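Putative NADPH:quinone oxidoreductase (Ralstonia eutropha, PDB 3IUP) binds NADPH and probably catalyses the NADPH-dependent reduction of quinones or related substrates, as a putative medium-chain NADPH:quinone oxidoreductase. Local coordinates at residues A[156-159]-A[160-163]; A[175-179]-A[180-184]; A[308-311]-A[312-315]. All coordinates share one frame; numbering follows the deposited sequence.

Contact 1 (A[156-159]-A[160-163]); sequences NPLT and ALGM. With NDP (NADPH dihydro-nicotinamide-adenine-dinucleotide phosphate), chain C.
Four successive i+4 to i hydrogen bonds of an alpha-helix join 156-159 to 160-163: A160 N to N156 O, L161 N to P157 O, G162 N to L158 O and M163 N to T159 O. The G162 N to L158 O bond is the shortest, at 2.7 Å, but more bent than that from L161 N. Two side chains of this part of the helix reach the bound NADPH. N156 sends ND2 to the nicotinamide-side phosphate, donating to NDP O2N at 3.1 Å in a nearly linear bond (168°), and its OD1 lies 3.5 Å from C6N of the nicotinamide ring. Three residues on, OG1 of T159 makes a close van der Waals approach, 3.0 Å, to NDP C4N, the carbon that carries the transferable hydride. With OG1 set beside the backbone N (chi1 -61°), the hydroxyl also reaches back to its hydrogen-bond partner V155 O, while CG2 takes the position anti to N. That methyl meets the tip of selenomethionine M163, whose extended chain lays CE 4.1 Å from T159 CG2; M163 CG lies 3.3 Å from T159 O. On another side of the helix L158 and L161 touch lightly, CD2 to CD1 at 4.4 Å, and continue into helix 320-332 through L326 and V330. A160 packs against I191 of helix 183-195. This buried first half of helix 155-169 forms a wall of the NADPH pocket, which holds the nicotinamide end of the cofactor in the cleft of a medium-chain dehydrogenase/reductase-like fold.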
loop_
_atom_site.group_PDB
_atom_site.type_symbol
_atom_site.label_atom_id
_atom_site.label_comp_id
_atom_site.label_asym_id
_atom_site.label_seq_id
_atom_site.Cartn_x
_atom_site.Cartn_y
_atom_site.Cartn_z
ATOM N N ASN A 156 3.982 8.746 -21.635
ATOM C CA ASN A 156 2.645 8.115 -21.683
ATOM C C ASN A 156 2.599 6.724 -22.320
ATOM O O ASN A 156 2.015 5.780 -21.709
ATOM C CB ASN A 156 1.557 9.076 -22.197
ATOM C CG ASN A 156 1.232 10.170 -21.184
ATOM O OD1 ASN A 156 1.648 10.111 -20.014
ATOM N ND2 ASN A 156 0.501 11.219 -21.641
ATOM N N PRO A 157 3.243 6.534 -23.482
ATOM C CA PRO A 157 3.169 5.210 -24.073
ATOM C C PRO A 157 3.802 4.099 -23.217
ATOM O O PRO A 157 3.244 2.999 -23.117
ATOM C CB PRO A 157 3.893 5.387 -25.419
ATOM C CG PRO A 157 3.649 6.794 -25.789
ATOM C CD PRO A 157 3.715 7.548 -24.452
ATOM N N LEU A 158 4.963 4.361 -22.627
ATOM C CA LEU A 158 5.636 3.320 -21.878
ATOM C C LEU A 158 4.943 3.104 -20.553
ATOM O O LEU A 158 4.984 2.001 -20.035
ATOM C CB LEU A 158 7.116 3.588 -21.661
ATOM C CG LEU A 158 7.908 3.572 -22.947
ATOM C CD1 LEU A 158 9.374 4.036 -22.686
ATOM C CD2 LEU A 158 7.854 2.209 -23.723
ATOM N N THR A 159 4.338 4.144 -19.984
ATOM C CA THR A 159 3.592 3.974 -18.756
ATOM C C THR A 159 2.374 3.125 -19.039
ATOM O O THR A 159 2.071 2.225 -18.255
ATOM C CB THR A 159 3.237 5.309 -18.128
ATOM O OG1 THR A 159 4.454 6.009 -17.810
ATOM C CG2 THR A 159 2.410 5.173 -16.850
ATOM N N ALA A 160 1.672 3.392 -20.133
ATOM C CA ALA A 160 0.480 2.599 -20.464
ATOM C C ALA A 160 0.872 1.150 -20.670
ATOM O O ALA A 160 0.239 0.240 -20.126
ATOM C CB ALA A 160 -0.243 3.155 -21.671
ATOM N N LEU A 161 1.916 0.920 -21.451
ATOM C CA LEU A 161 2.403 -0.441 -21.607
ATOM C C LEU A 161 2.882 -1.014 -20.278
ATOM O O LEU A 161 2.692 -2.215 -20.002
ATOM C CB LEU A 161 3.528 -0.485 -22.648
ATOM C CG LEU A 161 3.039 -0.252 -24.071
ATOM C CD1 LEU A 161 4.250 0.029 -24.952
ATOM C CD2 LEU A 161 2.214 -1.451 -24.586
ATOM N N GLY A 162 3.507 -0.207 -19.454
ATOM C CA GLY A 162 3.968 -0.668 -18.173
ATOM C C GLY A 162 2.894 -1.078 -17.198
ATOM O O GLY A 162 3.111 -1.939 -16.354
HETATM N N MSE A 163 1.729 -0.458 -17.309
HETATM C CA MSE A 163 0.558 -0.906 -16.507
HETATM C C MSE A 163 0.182 -2.324 -16.882
HETATM O O MSE A 163 -0.054 -3.141 -16.011
HETATM C CB MSE A 163 -0.629 0.040 -16.735
HETATM C CG MSE A 163 -0.338 1.342 -16.214
HETATM SE SE MSE A 163 -1.903 2.498 -16.622
HETATM C CE MSE A 163 -1.285 3.934 -15.699
HETATM P PA NDP C . -3.788 14.600 -19.349
HETATM O O1A NDP C . -3.917 14.198 -20.734
HETATM O O2A NDP C . -3.435 16.002 -19.033
HETATM O O5B NDP C . -5.258 14.243 -18.677
HETATM C C5B NDP C . -5.383 14.455 -17.267
HETATM C C4B NDP C . -6.696 13.893 -16.817
HETATM O O4B NDP C . -6.737 14.097 -15.435
HETATM C C3B NDP C . -7.907 14.599 -17.450
HETATM O O3B NDP C . -8.895 13.729 -17.962
HETATM C C2B NDP C . -8.522 15.377 -16.266
HETATM O O2B NDP C . -9.946 15.461 -16.295
HETATM C C1B NDP C . -8.061 14.525 -15.091
HETATM N N9A NDP C . -7.961 15.273 -13.831
HETATM C C8A NDP C . -7.281 16.462 -13.665
HETATM N N7A NDP C . -7.332 16.809 -12.367
HETATM C C5A NDP C . -8.035 15.840 -11.676
HETATM C C6A NDP C . -8.412 15.664 -10.330
HETATM N N6A NDP C . -8.176 16.575 -9.368
HETATM N N1A NDP C . -9.128 14.540 -9.976
HETATM C C2A NDP C . -9.507 13.617 -10.900
HETATM N N3A NDP C . -9.136 13.790 -12.214
HETATM C C4A NDP C . -8.420 14.874 -12.597
HETATM O O3 NDP C . -2.738 13.729 -18.480
HETATM P PN NDP C . -1.725 12.675 -19.027
HETATM O O1N NDP C . -2.326 11.645 -19.838
HETATM O O2N NDP C . -0.497 13.325 -19.599
HETATM O O5D NDP C . -1.269 11.993 -17.618
HETATM C C5D NDP C . -2.189 11.132 -16.929
HETATM C C4D NDP C . -1.660 10.835 -15.530
HETATM O O4D NDP C . -0.604 9.863 -15.682
HETATM C C3D NDP C . -1.085 12.035 -14.751
HETATM O O3D NDP C . -1.408 11.961 -13.377
HETATM C C2D NDP C . 0.410 11.823 -14.923
HETATM O O2D NDP C . 1.235 12.441 -13.946
HETATM C C1D NDP C . 0.455 10.296 -14.830
HETATM N N1N NDP C . 1.738 9.712 -15.282
HETATM C C2N NDP C . 2.498 9.126 -14.324
HETATM C C3N NDP C . 3.714 8.569 -14.621
HETATM C C7N NDP C . 4.484 7.799 -13.565
HETATM O O7N NDP C . 5.762 7.377 -13.923
HETATM N N7N NDP C . 4.029 7.536 -12.333
HETATM C C4N NDP C . 4.089 8.348 -16.034
HETATM C C5N NDP C . 3.170 9.018 -17.025
HETATM C C6N NDP C . 2.017 9.670 -16.604
HETATM P P2B NDP C . -10.719 16.894 -16.067
HETATM O O1X NDP C . -11.021 17.455 -17.463
HETATM O O2X NDP C . -9.893 17.885 -15.252
HETATM O O3X NDP C . -11.998 16.497 -15.315
#

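Contact 2 (A[175-179]-A[180-184]); sequences LVHTA and AASNL. With NDP (NADPH dihydro-nicotinamide-adenine-dinucleotide phosphate), chain C.
A179 turns the chain with positive phi and psi (45°/46°), a left-handed helical conformation uncommon for a residue with a side chain, and at once enters a type I beta turn, A179 to S182, closed by S182 N donating to A179 O at 2.9 Å. This is the strand-turn-helix start of a Rossmann-type beta-alpha-beta unit, leading from strand 175-177 through helix 183-195 to strand 199-203. S182 is the N-cap: its OG, placed between the backbone N and the carbonyl carbon (chi1 69°), hydrogen-bonds to G185 N in the first turn of the helix. Water 1 ties the turn together as well, donating a hydrogen bond to A179 O while pairing with S182 OG at 2.7 Å. Just past the cap, two backbone amides grip the pyrophosphate, one on each phosphate: N183 N donates to NDP O1A and L184 N to NDP O1N at 2.8 Å, both nearly straight. Amides at a helix N-terminus, with its dipole behind them, would be expected to stabilise that negative charge. H177, at the end of the strand, has its side chain directed toward the turn, its NE2 hydrogen-bonded to the hydroxyl of Y286 and S182 OG lying near its plane at the edge. L184 splits its two branches, CD1 lying 3.6 Å from NDP C6N and CD2 meeting H177 CE1 at 3.8 Å.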
loop_
_atom_site.group_PDB
_atom_site.type_symbol
_atom_site.label_atom_id
_atom_site.label_comp_id
_atom_site.label_asym_id
_atom_site.label_seq_id
_atom_site.Cartn_x
_atom_site.Cartn_y
_atom_site.Cartn_z
ATOM N N LEU A 175 -7.324 -5.091 -15.530
ATOM C CA LEU A 175 -6.986 -3.919 -14.776
ATOM C C LEU A 175 -8.026 -2.793 -14.794
ATOM O O LEU A 175 -8.949 -2.750 -15.604
ATOM C CB LEU A 175 -5.589 -3.393 -15.189
ATOM C CG LEU A 175 -5.515 -2.619 -16.460
ATOM C CD1 LEU A 175 -4.079 -2.061 -16.732
ATOM C CD2 LEU A 175 -5.975 -3.424 -17.624
ATOM N N VAL A 176 -7.866 -1.917 -13.834
ATOM C CA VAL A 176 -8.610 -0.690 -13.668
ATOM C C VAL A 176 -7.691 0.513 -13.853
ATOM O O VAL A 176 -6.534 0.533 -13.349
ATOM C CB VAL A 176 -9.197 -0.663 -12.302
ATOM C CG1 VAL A 176 -10.105 0.661 -12.048
ATOM C CG2 VAL A 176 -9.988 -1.982 -12.020
ATOM N N HIS A 177 -8.208 1.572 -14.488
ATOM C CA HIS A 177 -7.443 2.793 -14.673
ATOM C C HIS A 177 -8.339 4.010 -14.419
ATOM O O HIS A 177 -9.433 4.076 -14.953
ATOM C CB HIS A 177 -6.820 2.835 -16.064
ATOM C CG HIS A 177 -5.951 4.023 -16.294
ATOM N ND1 HIS A 177 -6.125 4.873 -17.358
ATOM C CD2 HIS A 177 -4.967 4.565 -15.533
ATOM C CE1 HIS A 177 -5.242 5.855 -17.275
ATOM N NE2 HIS A 177 -4.546 5.712 -16.166
ATOM N N THR A 178 -7.874 4.940 -13.609
ATOM C CA THR A 178 -8.621 6.149 -13.271
ATOM C C THR A 178 -8.130 7.362 -14.088
ATOM O O THR A 178 -7.104 7.319 -14.762
ATOM C CB THR A 178 -8.618 6.471 -11.795
ATOM O OG1 THR A 178 -7.336 7.016 -11.407
ATOM C CG2 THR A 178 -8.944 5.217 -10.935
ATOM N N ALA A 179 -8.890 8.449 -13.986
ATOM C CA ALA A 179 -8.720 9.632 -14.839
ATOM C C ALA A 179 -8.533 9.168 -16.291
ATOM O O ALA A 179 -7.692 9.679 -17.020
ATOM C CB ALA A 179 -7.560 10.503 -14.336
ATOM N N ALA A 180 -9.388 8.230 -16.702
ATOM C CA ALA A 180 -9.174 7.401 -17.892
ATOM C C ALA A 180 -9.318 8.188 -19.216
ATOM O O ALA A 180 -8.891 7.723 -20.254
ATOM C CB ALA A 180 -10.066 6.212 -17.912
ATOM N N ALA A 181 -9.884 9.397 -19.150
ATOM C CA ALA A 181 -9.989 10.257 -20.358
ATOM C C ALA A 181 -8.742 11.094 -20.557
ATOM O O ALA A 181 -8.659 11.896 -21.507
ATOM C CB ALA A 181 -11.244 11.145 -20.278
ATOM N N SER A 182 -7.755 10.889 -19.686
ATOM C CA SER A 182 -6.428 11.470 -19.922
ATOM C C SER A 182 -5.859 10.994 -21.247
ATOM O O SER A 182 -6.276 9.968 -21.797
ATOM C CB SER A 182 -5.462 11.100 -18.773
ATOM O OG SER A 182 -5.178 9.722 -18.834
ATOM N N ASN A 183 -4.899 11.736 -21.794
ATOM C CA ASN A 183 -4.167 11.214 -22.924
ATOM C C ASN A 183 -3.667 9.778 -22.710
ATOM O O ASN A 183 -3.850 8.899 -23.565
ATOM C CB ASN A 183 -2.994 12.124 -23.330
ATOM C CG ASN A 183 -3.413 13.330 -24.175
ATOM O OD1 ASN A 183 -4.547 13.753 -24.152
ATOM N ND2 ASN A 183 -2.465 13.880 -24.934
ATOM N N LEU A 184 -3.046 9.530 -21.569
ATOM C CA LEU A 184 -2.528 8.190 -21.282
ATOM C C LEU A 184 -3.648 7.137 -21.237
ATOM O O LEU A 184 -3.524 6.043 -21.776
ATOM C CB LEU A 184 -1.760 8.212 -19.932
ATOM C CG LEU A 184 -0.964 6.956 -19.563
ATOM C CD1 LEU A 184 0.000 7.278 -18.450
ATOM C CD2 LEU A 184 -1.902 5.827 -19.151
HETATM P PA NDP C . -3.788 14.600 -19.349
HETATM O O1A NDP C . -3.917 14.198 -20.734
HETATM O O2A NDP C . -3.435 16.002 -19.033
HETATM O O5B NDP C . -5.258 14.243 -18.677
HETATM C C5B NDP C . -5.383 14.455 -17.267
HETATM C C4B NDP C . -6.696 13.893 -16.817
HETATM O O4B NDP C . -6.737 14.097 -15.435
HETATM C C3B NDP C . -7.907 14.599 -17.450
HETATM O O3B NDP C . -8.895 13.729 -17.962
HETATM C C2B NDP C . -8.522 15.377 -16.266
HETATM O O2B NDP C . -9.946 15.461 -16.295
HETATM C C1B NDP C . -8.061 14.525 -15.091
HETATM N N9A NDP C . -7.961 15.273 -13.831
HETATM C C8A NDP C . -7.281 16.462 -13.665
HETATM N N7A NDP C . -7.332 16.809 -12.367
HETATM C C5A NDP C . -8.035 15.840 -11.676
HETATM C C6A NDP C . -8.412 15.664 -10.330
HETATM N N6A NDP C . -8.176 16.575 -9.368
HETATM N N1A NDP C . -9.128 14.540 -9.976
HETATM C C2A NDP C . -9.507 13.617 -10.900
HETATM N N3A NDP C . -9.136 13.790 -12.214
HETATM C C4A NDP C . -8.420 14.874 -12.597
HETATM O O3 NDP C . -2.738 13.729 -18.480
HETATM P PN NDP C . -1.725 12.675 -19.027
HETATM O O1N NDP C . -2.326 11.645 -19.838
HETATM O O2N NDP C . -0.497 13.325 -19.599
HETATM O O5D NDP C . -1.269 11.993 -17.618
HETATM C C5D NDP C . -2.189 11.132 -16.929
HETATM C C4D NDP C . -1.660 10.835 -15.530
HETATM O O4D NDP C . -0.604 9.863 -15.682
HETATM C C3D NDP C . -1.085 12.035 -14.751
HETATM O O3D NDP C . -1.408 11.961 -13.377
HETATM C C2D NDP C . 0.410 11.823 -14.923
HETATM O O2D NDP C . 1.235 12.441 -13.946
HETATM C C1D NDP C . 0.455 10.296 -14.830
HETATM N N1N NDP C . 1.738 9.712 -15.282
HETATM C C2N NDP C . 2.498 9.126 -14.324
HETATM C C3N NDP C . 3.714 8.569 -14.621
HETATM C C7N NDP C . 4.484 7.799 -13.565
HETATM O O7N NDP C . 5.762 7.377 -13.923
HETATM N N7N NDP C . 4.029 7.536 -12.333
HETATM C C4N NDP C . 4.089 8.348 -16.034
HETATM C C5N NDP C . 3.170 9.018 -17.025
HETATM C C6N NDP C . 2.017 9.670 -16.604
HETATM P P2B NDP C . -10.719 16.894 -16.067
HETATM O O1X NDP C . -11.021 17.455 -17.463
HETATM O O2X NDP C . -9.893 17.885 -15.252
HETATM O O3X NDP C . -11.998 16.497 -15.315
HETATM O O HOH W 1 -4.886 9.090 -16.176
#

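Contact 3 (A[308-311]-A[312-315]); sequences GWLL and FPFL. With NDP (NADPH dihydro-nicotinamide-adenine-dinucleotide phosphate), chain C; EDO (1,2-ethanediol), chain E.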
loop_
_atom_site.group_PDB
_atom_site.type_symbol
_atom_site.label_atom_id
_atom_site.label_comp_id
_atom_site.label_asym_id
_atom_site.label_seq_id
_atom_site.Cartn_x
_atom_site.Cartn_y
_atom_site.Cartn_z
ATOM N N GLY A 308 3.138 3.621 -4.453
ATOM C CA GLY A 308 3.540 4.427 -5.591
ATOM C C GLY A 308 4.028 3.602 -6.760
ATOM O O GLY A 308 4.360 2.416 -6.576
ATOM N N TRP A 309 4.021 4.177 -7.968
ATOM C CA TRP A 309 4.511 3.540 -9.180
ATOM C C TRP A 309 5.125 4.611 -10.061
ATOM O O TRP A 309 4.503 5.646 -10.315
ATOM C CB TRP A 309 3.356 2.819 -9.921
ATOM C CG TRP A 309 3.720 1.942 -11.056
ATOM C CD1 TRP A 309 3.739 0.587 -11.048
ATOM C CD2 TRP A 309 4.143 2.340 -12.364
ATOM N NE1 TRP A 309 4.085 0.113 -12.252
ATOM C CE2 TRP A 309 4.362 1.171 -13.088
ATOM C CE3 TRP A 309 4.301 3.568 -13.003
ATOM C CZ2 TRP A 309 4.720 1.174 -14.417
ATOM C CZ3 TRP A 309 4.683 3.585 -14.308
ATOM C CH2 TRP A 309 4.902 2.386 -15.020
ATOM N N LEU A 310 6.361 4.378 -10.469
ATOM C CA LEU A 310 7.068 5.285 -11.370
ATOM C C LEU A 310 7.662 4.598 -12.589
ATOM O O LEU A 310 8.196 3.484 -12.519
ATOM C CB LEU A 310 8.191 5.987 -10.600
ATOM C CG LEU A 310 7.921 7.247 -9.799
ATOM C CD1 LEU A 310 9.244 7.611 -9.065
ATOM C CD2 LEU A 310 7.455 8.377 -10.713
ATOM N N LEU A 311 7.641 5.296 -13.726
ATOM C CA LEU A 311 8.055 4.700 -14.988
ATOM C C LEU A 311 9.520 4.240 -14.970
ATOM O O LEU A 311 9.830 3.124 -15.422
ATOM C CB LEU A 311 7.854 5.692 -16.167
ATOM C CG LEU A 311 8.252 5.183 -17.564
ATOM C CD1 LEU A 311 7.504 3.909 -18.040
ATOM C CD2 LEU A 311 8.109 6.337 -18.631
ATOM N N PHE A 312 10.406 5.091 -14.481
ATOM C CA PHE A 312 11.855 4.790 -14.623
ATOM C C PHE A 312 12.295 3.597 -13.784
ATOM O O PHE A 312 12.949 2.727 -14.311
ATOM C CB PHE A 312 12.728 6.017 -14.429
ATOM C CG PHE A 312 12.870 6.838 -15.685
ATOM C CD1 PHE A 312 11.761 7.417 -16.277
ATOM C CD2 PHE A 312 14.125 7.034 -16.286
ATOM C CE1 PHE A 312 11.868 8.172 -17.432
ATOM C CE2 PHE A 312 14.249 7.808 -17.451
ATOM C CZ PHE A 312 13.116 8.365 -18.023
ATOM N N PRO A 313 11.924 3.549 -12.508
ATOM C CA PRO A 313 12.150 2.311 -11.740
ATOM C C PRO A 313 11.554 1.081 -12.414
ATOM O O PRO A 313 12.151 0.016 -12.374
ATOM C CB PRO A 313 11.477 2.620 -10.411
ATOM C CG PRO A 313 11.582 4.088 -10.295
ATOM C CD PRO A 313 11.431 4.632 -11.660
ATOM N N PHE A 314 10.387 1.209 -13.058
ATOM C CA PHE A 314 9.801 0.096 -13.779
ATOM C C PHE A 314 10.619 -0.394 -14.983
ATOM O O PHE A 314 10.842 -1.581 -15.133
ATOM C CB PHE A 314 8.328 0.417 -14.174
ATOM C CG PHE A 314 7.792 -0.477 -15.247
ATOM C CD1 PHE A 314 7.265 -1.694 -14.961
ATOM C CD2 PHE A 314 7.880 -0.102 -16.557
ATOM C CE1 PHE A 314 6.798 -2.496 -15.976
ATOM C CE2 PHE A 314 7.439 -0.901 -17.571
ATOM C CZ PHE A 314 6.908 -2.104 -17.281
ATOM N N LEU A 315 11.070 0.526 -15.840
ATOM C CA LEU A 315 11.893 0.165 -17.000
ATOM C C LEU A 315 13.211 -0.525 -16.546
ATOM O O LEU A 315 13.680 -1.452 -17.214
ATOM C CB LEU A 315 12.219 1.393 -17.844
ATOM C CG LEU A 315 11.010 2.070 -18.478
ATOM C CD1 LEU A 315 11.397 3.398 -19.140
ATOM C CD2 LEU A 315 10.369 1.144 -19.410
HETATM P PA NDP C . -3.788 14.600 -19.349
HETATM O O1A NDP C . -3.917 14.198 -20.734
HETATM O O2A NDP C . -3.435 16.002 -19.033
HETATM O O5B NDP C . -5.258 14.243 -18.677
HETATM C C5B NDP C . -5.383 14.455 -17.267
HETATM C C4B NDP C . -6.696 13.893 -16.817
HETATM O O4B NDP C . -6.737 14.097 -15.435
HETATM C C3B NDP C . -7.907 14.599 -17.450
HETATM O O3B NDP C . -8.895 13.729 -17.962
HETATM C C2B NDP C . -8.522 15.377 -16.266
HETATM O O2B NDP C . -9.946 15.461 -16.295
HETATM C C1B NDP C . -8.061 14.525 -15.091
HETATM N N9A NDP C . -7.961 15.273 -13.831
HETATM C C8A NDP C . -7.281 16.462 -13.665
HETATM N N7A NDP C . -7.332 16.809 -12.367
HETATM C C5A NDP C . -8.035 15.840 -11.676
HETATM C C6A NDP C . -8.412 15.664 -10.330
HETATM N N6A NDP C . -8.176 16.575 -9.368
HETATM N N1A NDP C . -9.128 14.540 -9.976
HETATM C C2A NDP C . -9.507 13.617 -10.900
HETATM N N3A NDP C . -9.136 13.790 -12.214
HETATM C C4A NDP C . -8.420 14.874 -12.597
HETATM O O3 NDP C . -2.738 13.729 -18.480
HETATM P PN NDP C . -1.725 12.675 -19.027
HETATM O O1N NDP C . -2.326 11.645 -19.838
HETATM O O2N NDP C . -0.497 13.325 -19.599
HETATM O O5D NDP C . -1.269 11.993 -17.618
HETATM C C5D NDP C . -2.189 11.132 -16.929
HETATM C C4D NDP C . -1.660 10.835 -15.530
HETATM O O4D NDP C . -0.604 9.863 -15.682
HETATM C C3D NDP C . -1.085 12.035 -14.751
HETATM O O3D NDP C . -1.408 11.961 -13.377
HETATM C C2D NDP C . 0.410 11.823 -14.923
HETATM O O2D NDP C . 1.235 12.441 -13.946
HETATM C C1D NDP C . 0.455 10.296 -14.830
HETATM N N1N NDP C . 1.738 9.712 -15.282
HETATM C C2N NDP C . 2.498 9.126 -14.324
HETATM C C3N NDP C . 3.714 8.569 -14.621
HETATM C C7N NDP C . 4.484 7.799 -13.565
HETATM O O7N NDP C . 5.762 7.377 -13.923
HETATM N N7N NDP C . 4.029 7.536 -12.333
HETATM C C4N NDP C . 4.089 8.348 -16.034
HETATM C C5N NDP C . 3.170 9.018 -17.025
HETATM C C6N NDP C . 2.017 9.670 -16.604
HETATM P P2B NDP C . -10.719 16.894 -16.067
HETATM O O1X NDP C . -11.021 17.455 -17.463
HETATM O O2X NDP C . -9.893 17.885 -15.252
HETATM O O3X NDP C . -11.998 16.497 -15.315
HETATM C C1 EDO E . 7.652 0.454 -10.633
HETATM O O1 EDO E . 8.552 -0.593 -10.216
HETATM C C2 EDO E . 7.107 1.107 -9.381
HETATM O O2 EDO E . 7.776 2.345 -9.087
#
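W309 and F314 meet at the apolar centre, the indole's CZ2 lying over one face of the phenyl ring, 3.6 Å from F314 CG. The planes are inclined by 32° and the centroids of the two six-membered rings stand 5.3 Å apart. Both side chains run anti to their backbone N, which brings the two rings together at an oblique angle across the start of the helix. L311 packs on the next turn, its CG 3.9 Å from L315 CD1, and L310 CB rests against the P313 ring at CD. L310 also packs on Y275 of the second subunit. W309 is further held by Y284 and F245, each in an edge-to-face pair with it, and its NE1 is hydrogen-bonded to T166 OG1. An ethanediol molecule, probably from the crystallisation liquor, lies over one indole face and accepts a hydrogen bond from L310 N. Two backbone bonds launch the helix: F314 N to L310 O, the N-cap residue, and the shorter L315 N to L311 O at 2.9 Å, with the donor nearly along the C=O axis. At the polar edge the backbone reads the carboxamide of the nicotinamide from both ends. NDP N7N donates to W309 O at 2.8 Å, and L311 N donates to NDP O7N at 2.8 Å, with comparable bends (141° and 143°), so the amide group is fixed in rotation. This loop between strand 304-308, whose G308 is backbone-bonded to the second subunit, and helix 311-318 lines the nicotinamide carboxamide end of the NADPH pocket of a Rossmann-type domain.

How the contacts relate
Along the chain contact 1 comes first, then contact 2, then contact 3, and all three touch the same NADPH. Contact 1 sits between the others, its centre about 11 Å from that of contact 2 and about 10 Å from that of contact 3; contacts 2 and 3 lie about 17 Å apart between centres and do not touch. M163 CE packs on H177 CD2 at 3.7 Å, and G162 CA meets F314 CZ at 3.4 Å, so helix 155-169 bridges both neighbours. Contact 2 runs off strand 175-177 and contact 3 leaves strand 304-308 of one parallel sheet. Together they hold the cofactor from pyrophosphate (contact 2, with N156 of contact 1) to nicotinamide carboxamide (contact 3).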